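Local coordinates for probable branched-chain amino acid ABC transporter, amino acid binding protein (Thermus thermophilus, PDB 3LKB) that probably binds branched-chain amino acids, valine among them, outside the membrane and hands them to an ABC transporter for uptake, at residues Pro19-Ala23 and Val207-Val211; Tyr118-Thr124 and His350-Leu356; Ser125-Val131 and Thr374-Arg379; Leu148-Pro152 and Gln178-Ser182; Gln268-Gly272 and Ile282-Thr288. The protein carries 2 engineered substitutions. One frame throughout, in Å; residues are numbered along the deposited sequence.

Interaction 1: residues Pro19-Ala23 and Val207-Val211; sequences PTSDA and VAGPV. With IPA (isopropyl alcohol), chain D.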
# COMPACT_ATOMS: atom_id res chain seq x y z
N PRO A 19 -3.74 -2.91 -7.25
CA PRO A 19 -2.79 -3.38 -8.28
C PRO A 19 -1.78 -2.30 -8.65
O PRO A 19 -2.17 -1.13 -8.81
CB PRO A 19 -3.69 -3.68 -9.50
CG PRO A 19 -5.09 -3.87 -8.93
CD PRO A 19 -5.14 -2.98 -7.70
N THR A 20 -0.50 -2.66 -8.75
CA THR A 20 0.53 -1.70 -9.24
C THR A 20 1.03 -0.79 -8.13
O THR A 20 1.91 0.07 -8.34
CB THR A 20 -0.13 -0.88 -10.38
OG1 THR A 20 0.08 -1.55 -11.64
CG2 THR A 20 0.26 0.42 -10.39
N SER A 21 0.51 -1.00 -6.91
CA SER A 21 0.83 -0.11 -5.80
C SER A 21 2.31 -0.13 -5.34
O SER A 21 2.78 0.80 -4.70
CB SER A 21 -0.19 -0.29 -4.67
OG SER A 21 -0.09 -1.57 -4.10
N ASP A 22 3.08 -1.11 -5.75
CA ASP A 22 4.54 -1.04 -5.51
C ASP A 22 5.10 0.31 -6.02
O ASP A 22 6.07 0.83 -5.52
CB ASP A 22 5.30 -2.20 -6.24
CG ASP A 22 5.04 -3.62 -5.63
OD1 ASP A 22 4.93 -3.75 -4.36
OD2 ASP A 22 4.95 -4.62 -6.43
N ALA A 23 4.51 0.82 -7.09
CA ALA A 23 5.01 2.02 -7.73
C ALA A 23 4.10 3.20 -7.36
O ALA A 23 4.57 4.29 -7.06
CB ALA A 23 5.09 1.81 -9.27
N VAL A 207 5.23 -4.22 -12.67
CA VAL A 207 5.78 -3.61 -11.48
C VAL A 207 6.68 -4.67 -10.89
O VAL A 207 6.74 -5.79 -11.41
CB VAL A 207 4.73 -3.16 -10.43
CG1 VAL A 207 4.15 -1.76 -10.80
CG2 VAL A 207 3.63 -4.24 -10.23
N ALA A 208 7.37 -4.31 -9.81
CA ALA A 208 8.44 -5.11 -9.28
C ALA A 208 8.05 -6.44 -8.58
O ALA A 208 8.82 -7.38 -8.64
CB ALA A 208 9.33 -4.26 -8.39
N GLY A 209 6.92 -6.50 -7.87
CA GLY A 209 6.54 -7.74 -7.11
C GLY A 209 6.35 -8.98 -8.00
O GLY A 209 6.94 -10.02 -7.76
N PRO A 210 5.55 -8.89 -9.07
CA PRO A 210 5.53 -10.08 -9.96
C PRO A 210 6.90 -10.47 -10.56
O PRO A 210 7.23 -11.68 -10.68
CB PRO A 210 4.56 -9.68 -11.07
CG PRO A 210 3.59 -8.65 -10.32
CD PRO A 210 4.57 -7.86 -9.47
N VAL A 211 7.69 -9.47 -10.91
CA VAL A 211 9.02 -9.76 -11.47
C VAL A 211 9.91 -10.47 -10.43
O VAL A 211 10.52 -11.50 -10.74
CB VAL A 211 9.71 -8.50 -12.05
CG1 VAL A 211 11.17 -8.83 -12.52
CG2 VAL A 211 8.92 -7.95 -13.20
C1 IPA D . 0.43 -5.43 -7.54
C2 IPA D . 1.07 -4.53 -6.49
C3 IPA D . 1.23 -5.20 -5.12
O2 IPA D . 2.29 -4.02 -6.98
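The D22 carboxylate is the flat group of this contact, and G209 N meets its OD2 from above the plane, 43° out of it, at 3.1 Å and with a bent N-H...O angle of 140°. The same oxygen accepts from an isopropyl alcohol, probably from the crystallisation liquor, whose O2 lies 2.8 Å from D22 OD2. With CG beside the backbone N (chi1 -69°), the carboxylate and D22 N can share this alcohol: D22 N donates to isopropanol O2 at 3.3 Å. The V207 methyls add the apolar part. CG1 rests 4.0 Å from A23 CB and 3.8 Å from T20 O, while CG2 approaches the alcohol oxygen. T20, which touches the bound valine, has its OG1 buried here without a polar partner in the model. Were D22 an alanine, G209 N is likely to lose its acceptor, and with it would go the one hydrogen bond between the two helix starts. D22 OD2 thus joins the first turn of helix 21-41 to the first turn of helix 208-220 across the valine cleft, consistent with a closed, ligand-bound form; the G209 amide and the start of helix 208-220 would be expected to favour the ionised carboxylate.

Interaction 2: residues Tyr118-Thr124 and His350-Leu356; sequences YIFLPTT and HTGAEGL. With NA (sodium ion), chain E.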
# COMPACT_ATOMS: atom_id res chain seq x y z
N TYR A 118 -2.82 17.68 -25.26
CA TYR A 118 -2.59 18.09 -23.85
C TYR A 118 -1.92 17.09 -22.91
O TYR A 118 -1.92 17.29 -21.71
CB TYR A 118 -3.91 18.54 -23.21
CG TYR A 118 -4.49 19.67 -24.00
CD1 TYR A 118 -5.50 19.43 -24.94
CD2 TYR A 118 -3.97 20.96 -23.89
CE1 TYR A 118 -6.00 20.44 -25.70
CE2 TYR A 118 -4.44 21.99 -24.64
CZ TYR A 118 -5.48 21.73 -25.55
OH TYR A 118 -6.02 22.75 -26.29
N ILE A 119 -1.32 16.03 -23.45
CA ILE A 119 -0.74 15.01 -22.60
C ILE A 119 0.76 15.04 -22.72
O ILE A 119 1.28 15.00 -23.84
CB ILE A 119 -1.27 13.66 -23.03
CG1 ILE A 119 -2.80 13.67 -22.85
CG2 ILE A 119 -0.51 12.52 -22.29
CD1 ILE A 119 -3.50 12.46 -23.42
N PHE A 120 1.47 15.14 -21.60
CA PHE A 120 2.93 15.25 -21.68
C PHE A 120 3.61 14.21 -20.84
O PHE A 120 3.42 14.17 -19.64
CB PHE A 120 3.41 16.65 -21.26
CG PHE A 120 2.90 17.73 -22.15
CD1 PHE A 120 1.66 18.32 -21.92
CD2 PHE A 120 3.64 18.13 -23.25
CE1 PHE A 120 1.17 19.28 -22.80
CE2 PHE A 120 3.19 19.12 -24.11
CZ PHE A 120 1.95 19.70 -23.89
N LEU A 121 4.40 13.37 -21.50
CA LEU A 121 5.15 12.29 -20.89
C LEU A 121 6.44 12.87 -20.29
O LEU A 121 7.19 13.53 -21.01
CB LEU A 121 5.48 11.26 -21.96
CG LEU A 121 4.58 10.04 -22.02
CD1 LEU A 121 3.16 10.35 -21.63
CD2 LEU A 121 4.63 9.33 -23.35
N PRO A 122 6.67 12.66 -18.98
CA PRO A 122 7.88 13.19 -18.38
C PRO A 122 9.11 12.48 -18.90
O PRO A 122 10.14 13.11 -19.02
CB PRO A 122 7.70 12.90 -16.88
CG PRO A 122 6.30 12.76 -16.67
CD PRO A 122 5.78 12.10 -17.95
N THR A 123 9.00 11.19 -19.24
CA THR A 123 10.17 10.43 -19.72
C THR A 123 9.91 9.52 -20.91
O THR A 123 8.80 9.45 -21.42
CB THR A 123 10.84 9.56 -18.62
OG1 THR A 123 10.09 8.35 -18.39
CG2 THR A 123 11.04 10.32 -17.31
N THR A 124 10.93 8.78 -21.33
CA THR A 124 10.77 7.80 -22.40
C THR A 124 9.59 6.85 -22.20
O THR A 124 9.12 6.64 -21.08
CB THR A 124 12.03 6.95 -22.58
OG1 THR A 124 12.33 6.24 -21.35
CG2 THR A 124 13.21 7.85 -23.02
N HIS A 350 6.26 15.88 -27.10
CA HIS A 350 5.53 15.72 -25.88
C HIS A 350 6.26 14.78 -24.91
O HIS A 350 5.67 14.31 -23.95
CB HIS A 350 4.13 15.18 -26.23
CG HIS A 350 3.11 16.24 -26.55
ND1 HIS A 350 3.42 17.40 -27.24
CD2 HIS A 350 1.79 16.32 -26.26
CE1 HIS A 350 2.33 18.14 -27.37
NE2 HIS A 350 1.33 17.50 -26.80
N THR A 351 7.53 14.49 -25.14
CA THR A 351 8.29 13.63 -24.24
C THR A 351 9.34 14.45 -23.57
O THR A 351 10.13 15.04 -24.26
CB THR A 351 8.98 12.47 -25.00
OG1 THR A 351 7.97 11.62 -25.54
CG2 THR A 351 9.80 11.65 -24.05
N GLY A 352 9.39 14.46 -22.24
CA GLY A 352 10.32 15.36 -21.54
C GLY A 352 11.79 14.95 -21.63
O GLY A 352 12.54 15.49 -22.43
N ALA A 353 12.18 13.98 -20.83
CA ALA A 353 13.49 13.38 -20.92
C ALA A 353 13.49 12.27 -21.97
O ALA A 353 13.10 11.14 -21.70
CB ALA A 353 13.84 12.79 -19.56
N GLU A 354 13.97 12.59 -23.16
CA GLU A 354 13.96 11.63 -24.25
C GLU A 354 15.09 10.56 -24.17
O GLU A 354 15.06 9.57 -24.90
CB GLU A 354 13.95 12.39 -25.60
CG GLU A 354 15.27 13.03 -26.07
CD GLU A 354 15.80 14.21 -25.19
OE1 GLU A 354 15.04 14.78 -24.34
OE2 GLU A 354 16.99 14.56 -25.41
N GLY A 355 16.07 10.77 -23.30
CA GLY A 355 17.11 9.76 -23.10
C GLY A 355 16.80 8.76 -21.99
O GLY A 355 16.00 9.02 -21.06
N LEU A 356 17.42 7.59 -22.11
CA LEU A 356 17.31 6.53 -21.13
C LEU A 356 18.67 5.84 -21.10
O LEU A 356 19.51 6.12 -21.96
CB LEU A 356 16.16 5.56 -21.45
CG LEU A 356 16.06 4.95 -22.85
CD1 LEU A 356 17.20 4.06 -23.14
CD2 LEU A 356 14.79 4.16 -22.98
NA NA E . 11.86 16.41 -24.62
O HOH W 1 12.74 16.08 -26.72
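F120 and H350 form a tightly packed part of the contact, a face-to-face stack with centroids 4.1 Å apart and planes at 26°. F120 CE2 lies over the centre of the imidazole, whereas H350 CD2 sits over the rim of the phenyl ring. H350 CG turns to the side of its own backbone N (chi1 -87°), which brings the ring over F120, and a bond from NE2 to D117 O fixes its rotation. F345 meets the F120 ring edge-to-face. Beside the stack the two chains run parallel and exchange backbone bonds: L121 N to H350 O at 2.9 Å, G352 N to L121 O at 2.7 Å and A353 N to P122 O at 2.9 Å. Beyond A353 the pairing slackens. T124 keeps touch through its side chain, OG1 3.6 Å from L356 CD2, and bonds to Q129 beyond the pair. On the flank turned from the 118-124 chain, partly exposed T351 and its neighbour give carbonyls to a sodium ion, T351 O at 2.2 Å and G352 O at 2.5 Å; D344 and a water complete the site. Two extended segments side by side, one leading to helix 126-140 and the other to strand 357-362, are consistent with the hinge crossovers that link the two lobes of periplasmic binding proteins of this family.

Interaction 3: residues Ser125-Val131 and Thr374-Arg379; sequences SYSEQVV and TSALFR. With VAL (valine), chain C.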
# COMPACT_ATOMS: atom_id res chain seq x y z
N SER A 125 9.11 6.27 -23.30
CA SER A 125 7.90 5.47 -23.28
C SER A 125 8.29 4.02 -22.96
O SER A 125 9.48 3.67 -23.06
CB SER A 125 7.20 5.56 -24.63
OG SER A 125 7.97 4.94 -25.66
N TYR A 126 7.30 3.20 -22.59
CA TYR A 126 7.49 1.77 -22.40
C TYR A 126 8.07 1.14 -23.66
O TYR A 126 8.98 0.31 -23.58
CB TYR A 126 6.17 1.03 -22.05
CG TYR A 126 5.47 1.53 -20.80
CD1 TYR A 126 6.19 1.72 -19.64
CD2 TYR A 126 4.08 1.83 -20.79
CE1 TYR A 126 5.61 2.16 -18.53
CE2 TYR A 126 3.48 2.29 -19.65
CZ TYR A 126 4.28 2.45 -18.52
OH TYR A 126 3.83 2.89 -17.34
N SER A 127 7.51 1.51 -24.80
CA SER A 127 8.00 1.05 -26.11
C SER A 127 9.49 1.32 -26.41
O SER A 127 10.22 0.39 -26.78
CB SER A 127 7.15 1.64 -27.24
OG SER A 127 5.85 1.10 -27.12
N GLU A 128 9.93 2.56 -26.24
CA GLU A 128 11.35 2.87 -26.46
C GLU A 128 12.23 2.02 -25.53
O GLU A 128 13.24 1.47 -25.96
CB GLU A 128 11.64 4.37 -26.25
CG GLU A 128 13.04 4.80 -26.66
CD GLU A 128 13.16 6.25 -27.10
OE1 GLU A 128 12.26 7.11 -26.85
OE2 GLU A 128 14.19 6.54 -27.72
N GLN A 129 11.85 1.96 -24.26
CA GLN A 129 12.50 1.16 -23.22
C GLN A 129 12.63 -0.27 -23.68
O GLN A 129 13.72 -0.82 -23.70
CB GLN A 129 11.69 1.26 -21.87
CG GLN A 129 11.80 2.65 -21.25
CD GLN A 129 10.80 2.91 -20.16
OE1 GLN A 129 10.23 2.00 -19.56
NE2 GLN A 129 10.56 4.16 -19.92
N VAL A 130 11.53 -0.89 -24.06
CA VAL A 130 11.52 -2.25 -24.47
C VAL A 130 12.35 -2.51 -25.74
O VAL A 130 13.11 -3.42 -25.76
CB VAL A 130 10.10 -2.87 -24.56
CG1 VAL A 130 10.09 -4.06 -25.33
CG2 VAL A 130 9.56 -3.14 -23.28
N VAL A 131 12.20 -1.67 -26.75
CA VAL A 131 13.03 -1.69 -27.93
C VAL A 131 14.51 -1.44 -27.61
O VAL A 131 15.36 -2.02 -28.19
CB VAL A 131 12.49 -0.69 -29.01
CG1 VAL A 131 13.36 -0.60 -30.15
CG2 VAL A 131 11.15 -1.01 -29.40
N THR A 374 18.90 7.71 -27.11
CA THR A 374 17.55 7.56 -27.68
C THR A 374 17.57 6.44 -28.68
O THR A 374 18.63 6.17 -29.29
CB THR A 374 17.03 8.84 -28.38
OG1 THR A 374 17.86 9.14 -29.52
CG2 THR A 374 16.99 10.05 -27.41
N SER A 375 16.47 5.73 -28.84
CA SER A 375 16.43 4.61 -29.80
C SER A 375 15.87 5.01 -31.17
O SER A 375 14.67 5.19 -31.32
CB SER A 375 15.64 3.42 -29.25
OG SER A 375 15.46 2.45 -30.28
N ALA A 376 16.72 5.14 -32.17
CA ALA A 376 16.21 5.38 -33.52
C ALA A 376 15.37 4.19 -34.01
O ALA A 376 14.34 4.39 -34.70
CB ALA A 376 17.36 5.67 -34.47
N LEU A 377 15.78 2.96 -33.68
CA LEU A 377 14.93 1.79 -33.98
C LEU A 377 13.45 1.95 -33.51
O LEU A 377 12.49 1.70 -34.27
CB LEU A 377 15.52 0.51 -33.40
CG LEU A 377 14.74 -0.78 -33.72
CD1 LEU A 377 14.44 -0.89 -35.22
CD2 LEU A 377 15.49 -2.04 -33.27
N PHE A 378 13.26 2.34 -32.26
CA PHE A 378 11.94 2.69 -31.77
C PHE A 378 11.20 3.64 -32.70
O PHE A 378 10.00 3.46 -32.98
CB PHE A 378 11.99 3.29 -30.36
CG PHE A 378 10.75 4.07 -30.00
CD1 PHE A 378 9.53 3.43 -29.85
CD2 PHE A 378 10.79 5.44 -29.85
CE1 PHE A 378 8.37 4.15 -29.55
CE2 PHE A 378 9.65 6.14 -29.53
CZ PHE A 378 8.42 5.50 -29.39
N ARG A 379 11.89 4.68 -33.16
CA ARG A 379 11.19 5.62 -34.02
C ARG A 379 10.86 5.00 -35.39
O ARG A 379 9.75 5.20 -35.88
CB ARG A 379 11.92 6.95 -34.14
CG ARG A 379 11.99 7.72 -32.87
CD ARG A 379 13.16 8.66 -32.88
NE ARG A 379 13.20 9.55 -31.71
CZ ARG A 379 13.40 9.18 -30.43
NH1 ARG A 379 13.59 7.91 -30.10
NH2 ARG A 379 13.45 10.09 -29.47
N VAL C . 1.74 1.12 -13.60
CA VAL C . 1.75 2.16 -14.70
C VAL C . 1.36 3.53 -14.26
O VAL C . 2.29 4.24 -13.95
CB VAL C . 0.82 1.84 -15.85
CG1 VAL C . -0.58 1.89 -15.46
CG2 VAL C . 1.04 2.79 -16.86
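E128 runs across the F378 ring at about a right angle and ends in a doubly gripped carboxylate oxygen. Its CB stands over the face of F378, 4.0 Å from the ring centroid and 20° off the normal, a CH-pi contact. Next, CG passes S375 CB at 3.9 Å. The chain leaves CA with CG opposite the backbone N (chi1 -171°) and stays extended, which carries CD past the CD2 rim, 3.7 Å from F378 CD2, with carboxylate and ring planes 26° apart; OE1 likewise lies beyond that rim. OE2, at the tip, accepts twice. S375 N comes in at 2.7 Å, nearly straight, on the anti lone pair. R379 NH1 makes a salt bridge at 2.8 Å, with OE2 in the guanidinium plane but NH1 well above the carboxylate plane; NH1 also donates to S375 O. Cutting E128 back to an alanine is likely to deprive the R379 guanidinium of its countercharge here and S375 N of its acceptor. Further along, V131 CG1 packs on L377 CG at 3.8 Å and beside F378 CB. Each helix is preceded by a serine N-cap: S125 OG accepts from E128 N and S375 OG from F378 N, the latter hydroxyl also bonding E135. The arrangement is a helix-to-helix contact in which an acid near the start of helix 126-140 holds the N-terminal turn of the C-terminal helix 376-383, while Y126, next to the cap, belongs to the valine pocket.

Interaction 4: residues Leu148-Pro152 and Gln178-Ser182; sequences LVVHP and QEVGS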
# COMPACT_ATOMS: atom_id res chain seq x y z
N LEU A 148 8.34 -12.40 -23.69
CA LEU A 148 7.87 -11.25 -23.00
C LEU A 148 6.95 -11.72 -21.90
O LEU A 148 6.11 -12.60 -22.12
CB LEU A 148 7.13 -10.30 -23.95
CG LEU A 148 7.85 -9.78 -25.22
CD1 LEU A 148 6.97 -8.72 -25.95
CD2 LEU A 148 9.25 -9.21 -24.97
N VAL A 149 7.11 -11.13 -20.70
CA VAL A 149 6.19 -11.31 -19.59
C VAL A 149 5.68 -9.96 -19.07
O VAL A 149 6.45 -9.10 -18.69
CB VAL A 149 6.85 -12.12 -18.42
CG1 VAL A 149 5.99 -12.07 -17.16
CG2 VAL A 149 7.05 -13.54 -18.82
N VAL A 150 4.37 -9.83 -18.94
CA VAL A 150 3.69 -8.59 -19.02
C VAL A 150 2.52 -8.57 -18.04
O VAL A 150 1.88 -9.61 -17.78
CB VAL A 150 3.24 -8.46 -20.44
CG1 VAL A 150 1.77 -8.23 -20.59
CG2 VAL A 150 4.10 -7.53 -21.18
N HIS A 151 2.29 -7.41 -17.44
CA HIS A 151 1.23 -7.26 -16.49
C HIS A 151 -0.09 -7.38 -17.26
O HIS A 151 -0.19 -6.94 -18.44
CB HIS A 151 1.36 -5.87 -15.86
CG HIS A 151 0.40 -5.62 -14.74
ND1 HIS A 151 -0.84 -5.04 -14.94
CD2 HIS A 151 0.49 -5.89 -13.42
CE1 HIS A 151 -1.46 -4.95 -13.78
NE2 HIS A 151 -0.67 -5.46 -12.84
N PRO A 152 -1.12 -7.95 -16.60
CA PRO A 152 -2.38 -8.21 -17.33
C PRO A 152 -3.19 -6.94 -17.38
O PRO A 152 -4.10 -6.79 -16.61
CB PRO A 152 -3.09 -9.27 -16.48
CG PRO A 152 -2.04 -9.66 -15.35
CD PRO A 152 -1.25 -8.40 -15.20
N GLN A 178 3.32 -13.88 -22.29
CA GLN A 178 2.53 -14.27 -21.17
C GLN A 178 2.20 -13.07 -20.28
O GLN A 178 3.04 -12.22 -20.01
CB GLN A 178 3.33 -15.23 -20.29
CG GLN A 178 3.50 -16.64 -20.80
CD GLN A 178 2.21 -17.41 -20.86
OE1 GLN A 178 1.45 -17.45 -19.89
NE2 GLN A 178 1.95 -18.03 -22.01
N GLU A 179 1.02 -13.07 -19.74
CA GLU A 179 0.54 -12.11 -18.81
C GLU A 179 0.65 -12.68 -17.41
O GLU A 179 0.13 -13.69 -17.16
CB GLU A 179 -0.88 -11.71 -19.21
CG GLU A 179 -0.90 -10.55 -20.19
CD GLU A 179 -2.21 -10.24 -20.92
OE1 GLU A 179 -3.28 -10.23 -20.33
OE2 GLU A 179 -2.18 -9.96 -22.11
N VAL A 180 1.40 -12.03 -16.54
CA VAL A 180 1.53 -12.40 -15.14
C VAL A 180 1.32 -11.22 -14.20
O VAL A 180 1.99 -10.24 -14.27
CB VAL A 180 2.90 -13.08 -14.82
CG1 VAL A 180 3.02 -13.52 -13.44
CG2 VAL A 180 3.22 -14.15 -15.75
N GLY A 181 0.35 -11.34 -13.31
CA GLY A 181 0.03 -10.34 -12.32
C GLY A 181 0.52 -10.58 -10.92
O GLY A 181 1.29 -11.43 -10.69
N SER A 182 0.06 -9.79 -9.98
CA SER A 182 0.54 -9.96 -8.62
C SER A 182 -0.11 -11.22 -8.02
O SER A 182 -1.15 -11.65 -8.50
CB SER A 182 0.23 -8.70 -7.80
OG SER A 182 -1.19 -8.50 -7.84
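V150 and Q178, with their neighbours, are joined by three backbone hydrogen bonds that set a parallel register, V149 opposite Q178 and V150 opposite E179. Q178 N donates to L148 O at 3.1 Å, V150 N to Q178 O at 2.9 Å and V180 N to V150 O at 2.8 Å. CA-H...O contacts fill in between, from V149 CA to Q178 O and from E179 CA to V150 O, so each of these two carbonyls receives both an N-H and a C-H. Apolar contacts differ on the two faces. On the V149 face, its CG1, held opposite the backbone N (chi1 169°), meets V180 CG2 at 3.7 Å. On the other, V150 and E179 lie side by side and point the same way, V150 CG1 touching the aliphatic CG of E179 at 3.6 Å. At the end of the pair P152 leans over the glycine, its CG 3.6 Å from G181 N; the bare backbone lets the ring come that close. Polar groups find partners beyond the pair: E179 OE1 forms a salt bridge with R157, V180 O takes a bond from N206 and H151 ND1 bonds S153. Strand 173-179 is the outermost of its sheet within this chain, reached from strand 145-150 by a beta-alpha-beta crossover through helices 154-157 and 160-170. Strand 145-150 lies between it and strand 201-205, and helix 188-196 packs on the face carrying V149 and Q178, touching V180 as well.

Interaction 5: residues Gln268-Gly272 and Ile282-Thr288; sequences QKEIG and IESVNYT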
# COMPACT_ATOMS: atom_id res chain seq x y z
N GLN A 268 15.37 15.05 -3.28
CA GLN A 268 14.46 13.96 -2.95
C GLN A 268 14.75 13.45 -1.52
O GLN A 268 13.82 13.27 -0.74
CB GLN A 268 14.51 12.87 -4.05
CG GLN A 268 14.67 11.41 -3.62
CD GLN A 268 14.51 10.42 -4.78
OE1 GLN A 268 14.37 9.22 -4.56
NE2 GLN A 268 14.53 10.92 -6.00
N LYS A 269 16.04 13.27 -1.21
CA LYS A 269 16.54 12.78 0.08
C LYS A 269 16.18 13.74 1.22
O LYS A 269 15.57 13.35 2.23
CB LYS A 269 18.07 12.61 0.02
CG LYS A 269 18.64 11.20 -0.29
CD LYS A 269 17.79 10.42 -1.26
CE LYS A 269 18.63 9.68 -2.35
NZ LYS A 269 20.11 9.39 -2.07
N GLU A 270 16.50 15.01 1.00
CA GLU A 270 16.19 16.08 1.92
C GLU A 270 14.69 16.15 2.21
O GLU A 270 14.27 16.18 3.37
CB GLU A 270 16.71 17.42 1.38
CG GLU A 270 16.25 18.64 2.20
CD GLU A 270 16.80 20.03 1.74
OE1 GLU A 270 17.51 20.17 0.70
OE2 GLU A 270 16.48 21.02 2.44
N ILE A 271 13.88 16.16 1.15
CA ILE A 271 12.43 16.23 1.32
C ILE A 271 11.91 14.97 2.00
O ILE A 271 11.10 15.00 2.95
CB ILE A 271 11.74 16.50 -0.04
CG1 ILE A 271 12.01 17.96 -0.49
CG2 ILE A 271 10.27 16.19 0.03
CD1 ILE A 271 11.45 18.30 -1.89
N GLY A 272 12.42 13.83 1.56
CA GLY A 272 12.00 12.58 2.18
C GLY A 272 12.27 12.55 3.67
O GLY A 272 11.43 12.12 4.42
N ILE A 282 12.21 6.80 0.35
CA ILE A 282 13.21 7.80 0.02
C ILE A 282 14.04 7.29 -1.18
O ILE A 282 14.33 8.05 -2.11
CB ILE A 282 14.22 8.07 1.19
CG1 ILE A 282 13.61 8.76 2.44
CG2 ILE A 282 15.44 8.82 0.69
CD1 ILE A 282 12.45 9.60 2.16
N GLU A 283 14.39 6.01 -1.19
CA GLU A 283 15.26 5.51 -2.24
C GLU A 283 14.59 4.94 -3.48
O GLU A 283 15.26 4.52 -4.42
CB GLU A 283 16.31 4.54 -1.69
CG GLU A 283 15.77 3.34 -0.98
CD GLU A 283 16.87 2.53 -0.23
OE1 GLU A 283 16.62 1.32 0.04
OE2 GLU A 283 17.96 3.12 0.10
N SER A 284 13.26 4.89 -3.49
CA SER A 284 12.58 4.31 -4.61
C SER A 284 12.75 5.17 -5.84
O SER A 284 12.66 6.39 -5.75
CB SER A 284 11.12 4.17 -4.28
OG SER A 284 10.47 3.40 -5.28
N VAL A 285 12.98 4.56 -6.99
CA VAL A 285 13.00 5.30 -8.23
C VAL A 285 11.63 5.90 -8.51
O VAL A 285 11.52 6.91 -9.18
CB VAL A 285 13.49 4.45 -9.41
CG1 VAL A 285 12.35 3.50 -9.92
CG2 VAL A 285 14.06 5.35 -10.55
N ASN A 286 10.57 5.32 -7.94
CA ASN A 286 9.22 5.89 -8.13
C ASN A 286 8.86 7.13 -7.29
O ASN A 286 8.07 7.99 -7.70
CB ASN A 286 8.19 4.77 -8.15
CG ASN A 286 8.44 3.86 -9.34
OD1 ASN A 286 8.57 4.35 -10.48
ND2 ASN A 286 8.61 2.58 -9.11
N TYR A 287 9.52 7.26 -6.16
CA TYR A 287 9.54 8.50 -5.42
C TYR A 287 10.25 9.55 -6.27
O TYR A 287 9.77 10.64 -6.43
CB TYR A 287 10.22 8.25 -4.07
CG TYR A 287 10.05 9.34 -3.06
CD1 TYR A 287 8.82 9.55 -2.48
CD2 TYR A 287 11.12 10.17 -2.71
CE1 TYR A 287 8.63 10.54 -1.56
CE2 TYR A 287 10.95 11.21 -1.76
CZ TYR A 287 9.69 11.38 -1.20
OH TYR A 287 9.43 12.35 -0.27
N THR A 288 11.35 9.20 -6.92
CA THR A 288 11.97 10.12 -7.89
C THR A 288 11.00 10.47 -9.03
O THR A 288 10.90 11.63 -9.43
CB THR A 288 13.25 9.49 -8.52
OG1 THR A 288 14.00 8.82 -7.51
CG2 THR A 288 14.14 10.56 -9.18
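I282 meets K269 first: its CG2 lies 3.4 Å from K269 CD, an aliphatic contact made by the middle of the bent lysine chain, whose NZ bonds to A258 O. The carbonyl of I282 also turns to the neighbouring helix, with I282 O 3.7 Å from Q268 CG. S284 then caps the next helix, its OG accepting from N286 N at 3.3 Å and bonding D237 as well. Three residues further, Y287 brings its ring alongside Q268. With CG opposite the backbone N (chi1 -166°), the ring slides past that side chain in the reverse direction: CD2 lies 3.9 Å from Q268 CG, and Q268 O stands at the ring edge, in its plane, 3.7 Å from CE2. Farther out, Y287 OH passes 3.6 Å from G272 CA and 3.9 Å from I271 CG2 before bonding D33 of helix 21-41. T288 closes the walk, crossing the Q268 side chain at about a right angle. Helix 263-274 is thus packed against the end of helix 279-282 and the start of helix 285-308; K269 with I282 and the Y287 ring beside Q268 give the apolar contacts, while the polar ends of K269, S284 and Y287 have partners in A258, D237 and D33.

In the fold
Interaction 4 is partly buried, at the outer strand of its sheet, and rests on backbone bonds; the other four are buried. Interaction 2 also pairs backbones, yet in what is probably the hinge region and beside a metal. It continues directly into interaction 3, T124 OG1 and Q129 NE2 linking them, where charge and helix capping take over. Interaction 1 spans the cleft with one acid-to-amide bond and the V207 methyls, and touches interaction 4, P210 packing on G181 and S182. It also meets interaction 5 where A23 rests on N286, and helix 21-41 serves both. Interactions 3 and 5, helix contacts on opposite sides of the chain's centre, contrast a salt bridge with a contact that holds no charge pair.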